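Local coordinates for putative cell adhesion protein (Bacteroides eggerthii, PDB 4GPV) that probably serves as a fimbrial subunit of the FimA type, building a distinct kind of pilus that is thought to act in cell adhesion, at residues K159-V164 with S298-V303; D181-L186 with T244-F249. One frame throughout, in Å; residues are numbered along the deposited sequence.

Contact 1: residues K159-V164 with S298-V303; sequences KIQLIV and SYTVTV
Five backbone hydrogen bonds zip K159-V164 to S298-V303. Y299 N donates to K159 O, Q161 N to Y299 O, V301 N to Q161 O, I163 N to V301 O and V303 N to I163 O, each nearly straight; the Y299 N–K159 O bond measures 2.8 Å with 173° at its hydrogen. Between them, CA-H groups add weaker contacts, such as T302 CA to I163 O at 3.3 Å. Water 1 donates to S298 OG at 2.7 Å and lies within 2.8 Å of Q161 OE1, joining two side chains whose own oxygens stay 4.0 Å apart. S298 OG also bonds D41, which shares the ammonium group of K159 with E43.

On this face I163 touches two threonines, one with each branch. With CG1 lying opposite the carbonyl carbon (chi1 -63°), its CD1 reaches T300 CG2 at 3.7 Å, while CG2 meets T302 CG2 at 3.9 Å. A glycine in place of T302 would probably leave the CG2 branch of I163 without its methyl partner on this strand. On the face carrying I160, L162, V301 and V303, L162 CD1 swings across to V303 CG2, 3.6 Å away, and I160 CG2 lies alongside V301 CG2. The one-to-one pairing at 18° is that of neighbouring parallel strands, here within a mixed sheet, both segments belonging to the FimA-like C-terminal domain.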
ATOM      1  N   LYS A 159       2.688   3.300   1.764  1.00 16.43           N
ATOM      2  CA  LYS A 159       2.976   4.322   0.779  1.00 14.55           C
ATOM      3  C   LYS A 159       4.487   4.377   0.566  1.00 18.85           C
ATOM      4  O   LYS A 159       5.246   4.323   1.548  1.00 17.93           O
ATOM      5  CB  LYS A 159       2.448   5.673   1.299  1.00 17.45           C
ATOM      6  CG  LYS A 159       2.627   6.832   0.336  1.00 21.05           C
ATOM      7  CD  LYS A 159       1.876   8.064   0.875  1.00 25.71           C
ATOM      8  CE  LYS A 159       2.738   9.116   1.479  1.00 41.80           C
ATOM      9  NZ  LYS A 159       1.921  10.264   1.973  1.00 30.51           N
ATOM     10  N   ILE A 160       4.913   4.488  -0.699  1.00 16.52           N
ATOM     11  CA  ILE A 160       6.353   4.589  -1.022  1.00 15.66           C
ATOM     12  C   ILE A 160       6.558   5.880  -1.802  1.00 21.51           C
ATOM     13  O   ILE A 160       5.953   6.025  -2.853  1.00 19.65           O
ATOM     14  CB  ILE A 160       6.842   3.347  -1.822  1.00 17.51           C
ATOM     15  CG1 ILE A 160       6.651   2.046  -1.000  1.00 18.74           C
ATOM     16  CG2 ILE A 160       8.342   3.519  -2.242  1.00 19.35           C
ATOM     17  CD1 ILE A 160       6.809   0.770  -1.846  1.00 17.63           C
ATOM     18  N   GLN A 161       7.435   6.787  -1.322  1.00 17.94           N
ATOM     19  CA  GLN A 161       7.734   8.044  -2.015  1.00 18.39           C
ATOM     20  C   GLN A 161       9.152   7.993  -2.537  1.00 20.61           C
ATOM     21  O   GLN A 161      10.027   7.481  -1.841  1.00 19.92           O
ATOM     22  CB  GLN A 161       7.613   9.249  -1.054  1.00 20.22           C
ATOM     23  CG  GLN A 161       6.170   9.641  -0.787  1.00 36.95           C
ATOM     24  CD  GLN A 161       6.077  10.692   0.291  1.00 40.90           C
ATOM     25  OE1 GLN A 161       6.228  10.414   1.483  1.00 39.03           O
ATOM     26  NE2 GLN A 161       5.840  11.919  -0.118  1.00 42.63           N
ATOM     27  N   LEU A 162       9.402   8.598  -3.714  1.00 17.43           N
ATOM     28  CA  LEU A 162      10.735   8.631  -4.296  1.00 18.25           C
ATOM     29  C   LEU A 162      11.240  10.057  -4.430  1.00 21.93           C
ATOM     30  O   LEU A 162      10.547  10.914  -4.990  1.00 20.93           O
ATOM     31  CB  LEU A 162      10.719   7.931  -5.681  1.00 18.39           C
ATOM     32  CG  LEU A 162      11.991   8.019  -6.504  1.00 20.51           C
ATOM     33  CD1 LEU A 162      13.160   7.311  -5.792  1.00 19.93           C
ATOM     34  CD2 LEU A 162      11.778   7.459  -7.915  1.00 24.72           C
ATOM     35  N   ILE A 163      12.457  10.299  -3.904  1.00 17.59           N
ATOM     36  CA  ILE A 163      13.219  11.554  -4.040  1.00 18.55           C
ATOM     37  C   ILE A 163      14.468  11.227  -4.872  1.00 23.04           C
ATOM     38  O   ILE A 163      15.266  10.386  -4.445  1.00 20.91           O
ATOM     39  CB  ILE A 163      13.577  12.173  -2.654  1.00 21.79           C
ATOM     40  CG1 ILE A 163      12.311  12.573  -1.876  1.00 21.90           C
ATOM     41  CG2 ILE A 163      14.530  13.371  -2.787  1.00 24.14           C
ATOM     42  CD1 ILE A 163      12.574  12.886  -0.430  1.00 25.82           C
ATOM     43  N   VAL A 164      14.659  11.898  -6.026  1.00 20.47           N
ATOM     44  CA  VAL A 164      15.801  11.658  -6.880  1.00 20.15           C
ATOM     45  C   VAL A 164      16.738  12.858  -6.812  1.00 23.68           C
ATOM     46  O   VAL A 164      16.287  13.989  -6.974  1.00 24.03           O
ATOM     47  CB  VAL A 164      15.360  11.372  -8.331  1.00 23.17           C
ATOM     48  CG1 VAL A 164      16.577  11.153  -9.245  1.00 24.12           C
ATOM     49  CG2 VAL A 164      14.419  10.168  -8.377  1.00 22.83           C
ATOM     50  N   SER A 298       4.908   4.517   5.843  1.00 18.10           N
ATOM     51  CA  SER A 298       5.179   5.443   4.765  1.00 17.99           C
ATOM     52  C   SER A 298       6.699   5.467   4.565  1.00 21.02           C
ATOM     53  O   SER A 298       7.419   5.851   5.474  1.00 21.82           O
ATOM     54  CB  SER A 298       4.621   6.821   5.138  1.00 20.58           C
ATOM     55  OG  SER A 298       5.002   7.818   4.198  1.00 23.35           O
ATOM     56  N   TYR A 299       7.180   4.993   3.402  1.00 17.90           N
ATOM     57  CA  TYR A 299       8.617   4.883   3.137  1.00 17.32           C
ATOM     58  C   TYR A 299       9.066   6.004   2.250  1.00 21.17           C
ATOM     59  O   TYR A 299       8.447   6.266   1.215  1.00 21.69           O
ATOM     60  CB  TYR A 299       8.949   3.529   2.437  1.00 17.64           C
ATOM     61  CG  TYR A 299       8.525   2.343   3.278  1.00 17.19           C
ATOM     62  CD1 TYR A 299       7.223   1.854   3.220  1.00 18.45           C
ATOM     63  CD2 TYR A 299       9.391   1.781   4.214  1.00 18.55           C
ATOM     64  CE1 TYR A 299       6.805   0.806   4.036  1.00 19.30           C
ATOM     65  CE2 TYR A 299       8.983   0.720   5.032  1.00 19.00           C
ATOM     66  CZ  TYR A 299       7.682   0.244   4.940  1.00 24.57           C
ATOM     67  OH  TYR A 299       7.208  -0.742   5.766  1.00 23.39           O
ATOM     68  N   THR A 300      10.162   6.614   2.619  1.00 19.55           N
ATOM     69  CA  THR A 300      10.768   7.669   1.807  1.00 19.75           C
ATOM     70  C   THR A 300      12.095   7.117   1.281  1.00 22.53           C
ATOM     71  O   THR A 300      12.967   6.701   2.063  1.00 21.33           O
ATOM     72  CB  THR A 300      10.924   8.970   2.575  1.00 26.03           C
ATOM     73  OG1 THR A 300       9.633   9.457   2.962  1.00 26.70           O
ATOM     74  CG2 THR A 300      11.651  10.031   1.743  1.00 27.89           C
ATOM     75  N   VAL A 301      12.208   7.034  -0.050  1.00 18.17           N
ATOM     76  CA  VAL A 301      13.408   6.514  -0.679  1.00 18.13           C
ATOM     77  C   VAL A 301      14.112   7.659  -1.360  1.00 21.92           C
ATOM     78  O   VAL A 301      13.511   8.240  -2.260  1.00 20.14           O
ATOM     79  CB  VAL A 301      13.075   5.411  -1.705  1.00 19.52           C
ATOM     80  CG1 VAL A 301      14.342   4.899  -2.410  1.00 19.68           C
ATOM     81  CG2 VAL A 301      12.278   4.263  -1.073  1.00 19.76           C
ATOM     82  N   THR A 302      15.354   7.988  -0.930  1.00 19.43           N
ATOM     83  CA  THR A 302      16.168   9.025  -1.602  1.00 19.52           C
ATOM     84  C   THR A 302      17.251   8.317  -2.382  1.00 23.53           C
ATOM     85  O   THR A 302      18.025   7.554  -1.815  1.00 22.92           O
ATOM     86  CB  THR A 302      16.736  10.038  -0.603  1.00 24.87           C
ATOM     87  OG1 THR A 302      15.704  10.453   0.283  1.00 28.63           O
ATOM     88  CG2 THR A 302      17.386  11.251  -1.289  1.00 27.06           C
ATOM     89  N   VAL A 303      17.296   8.553  -3.697  1.00 21.47           N
ATOM     90  CA  VAL A 303      18.268   7.924  -4.591  1.00 20.45           C
ATOM     91  C   VAL A 303      19.166   9.040  -5.114  1.00 24.47           C
ATOM     92  O   VAL A 303      18.646   9.985  -5.722  1.00 22.21           O
ATOM     93  CB  VAL A 303      17.526   7.201  -5.750  1.00 24.44           C
ATOM     94  CG1 VAL A 303      18.524   6.539  -6.716  1.00 25.23           C
ATOM     95  CG2 VAL A 303      16.529   6.171  -5.210  1.00 25.20           C
TER
HETATM   96  O   HOH W   1       5.887   7.646   1.682  1.00 30.19           O

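Contact 2: residues D181-L186 with T244-F249; sequences DAAVLL and TVFNHF
A183 and L185 meet F246, N247 and F249 mainly through side chains, with the backbone O of A183 also at the F249 ring, and the interactions are mainly apolar. The aromatic contacts differ in kind. F249 offers one ring face to L185, whose CB stands 4.1 Å from the ring centroid and 23° off the ring normal, a CH-pi contact displaced toward the rim near CD2. The two side chains run antiparallel alongside one another, bringing L185 CD2 to 4.0 Å from F249 CB. F249 takes its place with CG beside its backbone N and opposite the carbonyl carbon (chi1 -67°), and its far end reaches the backbone of the other strand: CZ lies 3.4 Å from A183 O, which sits in the plane of the ring at its edge. F246, by contrast, turns its edge to A183, with CE2 3.7 Å from A183 CB; its ring also packs edge-to-face on F237.

These contacts join the two layers of a beta sandwich, consistent with the transthyretin-like clan of this C-terminal domain. The strand axes of 181-186 and 247-249 are 8.6 Å apart and run at 17° to each other, a spacing of facing sheets rather than of paired strands. L263, on a strand beside 181-186, extends the apolar layer by touching both L185 and F249.

A polar side chain here is N247, whose ND2 hydrogen-bonds the carboxylate of D230, on the strand that also pairs with A183 through the backbone. The same ND2 touches the methyl of A183, approaching A183 CB to 3.7 Å.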
ATOM      1  N   ASP A 181      13.361   6.637 -18.301  1.00 23.81           N
ATOM      2  CA  ASP A 181      12.028   6.437 -18.860  1.00 23.90           C
ATOM      3  C   ASP A 181      10.925   6.505 -17.812  1.00 23.67           C
ATOM      4  O   ASP A 181       9.879   7.113 -18.063  1.00 24.10           O
ATOM      5  CB  ASP A 181      11.960   5.102 -19.625  1.00 25.87           C
ATOM      6  CG  ASP A 181      13.066   4.933 -20.650  1.00 36.27           C
ATOM      7  OD1 ASP A 181      13.268   5.858 -21.477  1.00 37.52           O
ATOM      8  OD2 ASP A 181      13.748   3.897 -20.614  1.00 37.92           O
ATOM      9  N   ALA A 182      11.115   5.857 -16.663  1.00 20.80           N
ATOM     10  CA  ALA A 182      10.051   5.828 -15.670  1.00 20.18           C
ATOM     11  C   ALA A 182      10.535   5.489 -14.272  1.00 23.33           C
ATOM     12  O   ALA A 182      11.595   4.885 -14.100  1.00 22.93           O
ATOM     13  CB  ALA A 182       9.017   4.777 -16.085  1.00 21.59           C
ATOM     14  N   ALA A 183       9.752   5.893 -13.271  1.00 19.92           N
ATOM     15  CA  ALA A 183       9.904   5.417 -11.909  1.00 18.12           C
ATOM     16  C   ALA A 183       8.926   4.250 -11.825  1.00 21.26           C
ATOM     17  O   ALA A 183       7.736   4.406 -12.163  1.00 20.34           O
ATOM     18  CB  ALA A 183       9.561   6.513 -10.890  1.00 18.75           C
ATOM     19  N   VAL A 184       9.430   3.067 -11.484  1.00 18.19           N
ATOM     20  CA  VAL A 184       8.595   1.853 -11.516  1.00 17.37           C
ATOM     21  C   VAL A 184       8.590   1.119 -10.170  1.00 19.30           C
ATOM     22  O   VAL A 184       9.553   1.187  -9.429  1.00 18.16           O
ATOM     23  CB  VAL A 184       9.034   0.881 -12.664  1.00 20.45           C
ATOM     24  CG1 VAL A 184       8.873   1.506 -14.059  1.00 20.78           C
ATOM     25  CG2 VAL A 184      10.463   0.353 -12.454  1.00 20.85           C
ATOM     26  N   LEU A 185       7.486   0.439  -9.874  1.00 16.54           N
ATOM     27  CA  LEU A 185       7.392  -0.407  -8.705  1.00 15.56           C
ATOM     28  C   LEU A 185       7.309  -1.808  -9.224  1.00 19.63           C
ATOM     29  O   LEU A 185       6.417  -2.120 -10.005  1.00 18.99           O
ATOM     30  CB  LEU A 185       6.205  -0.055  -7.774  1.00 15.19           C
ATOM     31  CG  LEU A 185       6.292  -0.678  -6.368  1.00 18.94           C
ATOM     32  CD1 LEU A 185       7.510  -0.103  -5.560  1.00 17.79           C
ATOM     33  CD2 LEU A 185       4.978  -0.428  -5.585  1.00 20.12           C
ATOM     34  N   LEU A 186       8.218  -2.660  -8.781  1.00 17.82           N
ATOM     35  CA  LEU A 186       8.232  -4.052  -9.223  1.00 17.16           C
ATOM     36  C   LEU A 186       7.773  -4.921  -8.092  1.00 19.25           C
ATOM     37  O   LEU A 186       8.201  -4.716  -6.940  1.00 19.17           O
ATOM     38  CB  LEU A 186       9.649  -4.475  -9.719  1.00 17.82           C
ATOM     39  CG  LEU A 186      10.392  -3.503 -10.656  1.00 21.91           C
ATOM     40  CD1 LEU A 186      11.798  -4.092 -11.042  1.00 23.31           C
ATOM     41  CD2 LEU A 186       9.550  -3.194 -11.917  1.00 20.98           C
ATOM     42  N   THR A 244      12.707  17.498  -3.204  1.00 27.00           N
ATOM     43  CA  THR A 244      11.294  17.367  -3.578  1.00 27.21           C
ATOM     44  C   THR A 244      11.002  15.906  -4.019  1.00 28.36           C
ATOM     45  O   THR A 244      11.862  15.236  -4.619  1.00 26.93           O
ATOM     46  CB  THR A 244      10.895  18.378  -4.655  1.00 36.04           C
ATOM     47  OG1 THR A 244      11.458  17.990  -5.900  1.00 38.06           O
ATOM     48  CG2 THR A 244      11.299  19.804  -4.310  1.00 37.13           C
ATOM     49  N   VAL A 245       9.768  15.454  -3.771  1.00 25.26           N
ATOM     50  CA  VAL A 245       9.330  14.099  -4.095  1.00 23.81           C
ATOM     51  C   VAL A 245       8.914  14.047  -5.575  1.00 27.00           C
ATOM     52  O   VAL A 245       8.134  14.895  -6.035  1.00 29.85           O
ATOM     53  CB  VAL A 245       8.176  13.678  -3.133  1.00 27.13           C
ATOM     54  CG1 VAL A 245       7.489  12.387  -3.588  1.00 25.73           C
ATOM     55  CG2 VAL A 245       8.666  13.557  -1.689  1.00 27.37           C
ATOM     56  N   PHE A 246       9.399  13.038  -6.305  1.00 21.04           N
ATOM     57  CA  PHE A 246       9.040  12.873  -7.714  1.00 20.64           C
ATOM     58  C   PHE A 246       7.658  12.219  -7.863  1.00 21.71           C
ATOM     59  O   PHE A 246       6.854  12.635  -8.703  1.00 23.03           O
ATOM     60  CB  PHE A 246      10.090  12.018  -8.454  1.00 20.72           C
ATOM     61  CG  PHE A 246       9.655  11.682  -9.867  1.00 22.39           C
ATOM     62  CD1 PHE A 246       9.585  12.675 -10.852  1.00 25.26           C
ATOM     63  CD2 PHE A 246       9.277  10.388 -10.209  1.00 22.86           C
ATOM     64  CE1 PHE A 246       9.161  12.370 -12.154  1.00 25.85           C
ATOM     65  CE2 PHE A 246       8.813  10.097 -11.507  1.00 25.54           C
ATOM     66  CZ  PHE A 246       8.765  11.091 -12.467  1.00 24.46           C
ATOM     67  N   ASN A 247       7.427  11.130  -7.116  1.00 20.14           N
ATOM     68  CA  ASN A 247       6.137  10.426  -7.177  1.00 21.03           C
ATOM     69  C   ASN A 247       5.969   9.572  -5.927  1.00 23.53           C
ATOM     70  O   ASN A 247       6.885   9.466  -5.100  1.00 21.63           O
ATOM     71  CB  ASN A 247       6.045   9.557  -8.459  1.00 20.35           C
ATOM     72  CG  ASN A 247       6.874   8.268  -8.436  1.00 29.65           C
ATOM     73  OD1 ASN A 247       7.920   8.167  -7.791  1.00 25.47           O
ATOM     74  ND2 ASN A 247       6.394   7.232  -9.100  1.00 23.20           N
ATOM     75  N   HIS A 248       4.829   8.895  -5.839  1.00 19.76           N
ATOM     76  CA  HIS A 248       4.595   7.940  -4.780  1.00 17.48           C
ATOM     77  C   HIS A 248       3.735   6.811  -5.343  1.00 19.21           C
ATOM     78  O   HIS A 248       3.035   7.012  -6.341  1.00 18.25           O
ATOM     79  CB  HIS A 248       3.929   8.613  -3.566  1.00 18.98           C
ATOM     80  CG  HIS A 248       2.543   9.093  -3.814  1.00 24.17           C
ATOM     81  ND1 HIS A 248       2.305  10.341  -4.331  1.00 27.68           N
ATOM     82  CD2 HIS A 248       1.360   8.457  -3.626  1.00 26.31           C
ATOM     83  CE1 HIS A 248       0.991  10.438  -4.450  1.00 27.87           C
ATOM     84  NE2 HIS A 248       0.380   9.322  -4.039  1.00 27.39           N
ATOM     85  N   PHE A 249       3.814   5.644  -4.706  1.00 17.95           N
ATOM     86  CA  PHE A 249       2.975   4.490  -5.030  1.00 16.59           C
ATOM     87  C   PHE A 249       2.332   3.983  -3.770  1.00 20.23           C
ATOM     88  O   PHE A 249       2.925   4.079  -2.692  1.00 17.62           O
ATOM     89  CB  PHE A 249       3.813   3.347  -5.652  1.00 17.18           C
ATOM     90  CG  PHE A 249       4.409   3.616  -7.009  1.00 17.94           C
ATOM     91  CD1 PHE A 249       3.596   3.741  -8.137  1.00 19.67           C
ATOM     92  CD2 PHE A 249       5.786   3.644  -7.183  1.00 20.22           C
ATOM     93  CE1 PHE A 249       4.156   3.962  -9.398  1.00 20.02           C
ATOM     94  CE2 PHE A 249       6.346   3.825  -8.447  1.00 21.74           C
ATOM     95  CZ  PHE A 249       5.533   3.988  -9.545  1.00 20.01           C
TER

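The centres of the two contacts lie about 8 Å apart, on the same side of the chain's centre and within the same C-terminal domain. Contact 1 joins neighbouring strands inside one sheet, whereas contact 2 spans from that sheet to the one holding strand 176-193. Strand 247-251 and the residue before it link them: the strand runs antiparallel to strand 146-169, with probable hydrogen bonds from F246 N to L162 O and from I160 N to F249 O. Along the chain, contact 2 is nested within the loop that contact 1 closes, since 181-186 and 244-249 both fall between 159-164 and 298-303. Segment 159-164 thus lies between strands 297-306 and 247-251, and together the contacts tie distant parts of the domain into one layered core.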